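Local coordinates for hypothetical protein (Parabacteroides merdae, PDB 4OO3), which is a putative oxidoreductase of unknown substrate that probably binds a nicotinamide adenine dinucleotide cofactor through its Rossmann-fold domain, at residues 330-333 against 339-342. Numbering follows the deposited sequence.
Sequences IRQG and QPEL
Ile330 meets Leu342 as a non-hydrogen-bonded antiparallel pair, its CD1 lying 3.7 Å from Leu342 CD1. Its two branches divide the work: CG1, anti to the carbonyl carbon (chi1 -57°), carries CD1 to the leucine, while CG2 rests 4.0 Å from Pro340 CB, the two side chains lying side by side. Helix 155-164 covers this face, with Thr156 and Gln160 against the isoleucine and Leu159 against Leu342; burial between sheet and helix suits bulky apolar side chains. Ile330 CA also approaches Glu341 O in a CA-H...O contact. That same carbonyl accepts Arg331 N at 2.9 Å, and Glu341 N returns an equally long bond to Arg331 O, closing the hydrogen-bonded pair. Arg331 O also receives a CA-H...O contact from Pro340 CA at 3.5 Å; proline is tolerated just ahead of the strand because no bond to 330-333 needs its N-H. These bonds tie strands 326-332 and 341-346 into a beta hairpin within the mixed sheet of the C-terminal domain. Arg331 and Glu341 share the partly exposed face, where charged residues are at home, yet the arginine extends to a salt bridge with Glu345 and a cation-pi contact with Phe343. Gln332 turns alongside Pro340: CG, anti to the backbone N (chi1 -177°), sits 3.7 Å from Pro340 N, and the extended chain brings OE1 over the ring, 3.5 Å from Pro340 CD. Its NE2 is bonded to Asp315 O, which anchors the amide beside the proline.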
loop_
_atom_site.group_PDB
_atom_site.type_symbol
_atom_site.label_atom_id
_atom_site.label_comp_id
_atom_site.label_asym_id
_atom_site.label_seq_id
_atom_site.Cartn_x
_atom_site.Cartn_y
_atom_site.Cartn_z
ATOM N N ILE A 330 13.008 12.776 -0.318
ATOM C CA ILE A 330 12.728 12.090 -1.569
ATOM C C ILE A 330 12.154 13.106 -2.540
ATOM O O ILE A 330 11.242 13.853 -2.189
ATOM C CB ILE A 330 11.675 10.983 -1.421
ATOM C CG1 ILE A 330 12.087 9.954 -0.365
ATOM C CG2 ILE A 330 11.437 10.300 -2.761
ATOM C CD1 ILE A 330 13.276 9.113 -0.756
ATOM N N ARG A 331 12.701 13.131 -3.751
ATOM C CA ARG A 331 12.092 13.842 -4.863
ATOM C C ARG A 331 11.776 12.847 -5.958
ATOM O O ARG A 331 12.581 11.957 -6.262
ATOM C CB ARG A 331 13.017 14.921 -5.396
ATOM C CG ARG A 331 13.255 16.062 -4.420
ATOM C CD ARG A 331 14.349 16.985 -4.927
ATOM N NE ARG A 331 15.194 17.443 -3.831
ATOM C CZ ARG A 331 14.869 18.404 -2.975
ATOM N NH1 ARG A 331 13.706 19.037 -3.071
ATOM N NH2 ARG A 331 15.716 18.734 -2.012
ATOM N N GLN A 332 10.582 12.988 -6.527
ATOM C CA GLN A 332 10.137 12.164 -7.638
ATOM C C GLN A 332 9.239 13.014 -8.532
ATOM O O GLN A 332 8.014 12.980 -8.431
ATOM C CB GLN A 332 9.402 10.932 -7.126
ATOM C CG GLN A 332 8.972 9.983 -8.224
ATOM C CD GLN A 332 7.992 8.954 -7.727
ATOM O OE1 GLN A 332 8.321 8.138 -6.867
ATOM N NE2 GLN A 332 6.775 8.988 -8.261
ATOM N N GLY A 333 9.877 13.802 -9.387
ATOM C CA GLY A 333 9.182 14.698 -10.297
ATOM C C GLY A 333 9.810 14.628 -11.666
ATOM O O GLY A 333 10.555 13.689 -11.959
ATOM N N GLN A 339 11.251 8.959 -11.199
ATOM C CA GLN A 339 11.854 7.870 -10.445
ATOM C C GLN A 339 12.369 8.453 -9.130
ATOM O O GLN A 339 13.107 9.437 -9.146
ATOM C CB GLN A 339 13.009 7.246 -11.229
ATOM C CG GLN A 339 14.062 6.588 -10.352
ATOM C CD GLN A 339 14.995 5.684 -11.121
ATOM O OE1 GLN A 339 16.173 5.995 -11.296
ATOM N NE2 GLN A 339 14.477 4.556 -11.580
ATOM N N PRO A 340 11.997 7.849 -7.987
ATOM C CA PRO A 340 12.369 8.445 -6.695
ATOM C C PRO A 340 13.882 8.525 -6.469
ATOM O O PRO A 340 14.602 7.563 -6.753
ATOM C CB PRO A 340 11.702 7.521 -5.663
ATOM C CG PRO A 340 11.445 6.242 -6.374
ATOM C CD PRO A 340 11.251 6.586 -7.824
ATOM N N GLU A 341 14.343 9.680 -5.992
ATOM C CA GLU A 341 15.739 9.891 -5.642
ATOM C C GLU A 341 15.796 10.422 -4.223
ATOM O O GLU A 341 14.964 11.241 -3.830
ATOM C CB GLU A 341 16.411 10.898 -6.587
ATOM C CG GLU A 341 16.466 10.488 -8.056
ATOM C CD GLU A 341 17.277 9.225 -8.323
ATOM O OE1 GLU A 341 18.061 8.802 -7.445
ATOM O OE2 GLU A 341 17.128 8.647 -9.423
ATOM N N LEU A 342 16.791 9.957 -3.469
ATOM C CA LEU A 342 16.948 10.292 -2.055
ATOM C C LEU A 342 18.071 11.312 -1.865
ATOM O O LEU A 342 19.119 11.212 -2.505
ATOM C CB LEU A 342 17.248 9.014 -1.258
ATOM C CG LEU A 342 17.530 9.109 0.248
ATOM C CD1 LEU A 342 16.399 9.770 1.024
ATOM C CD2 LEU A 342 17.805 7.710 0.784
#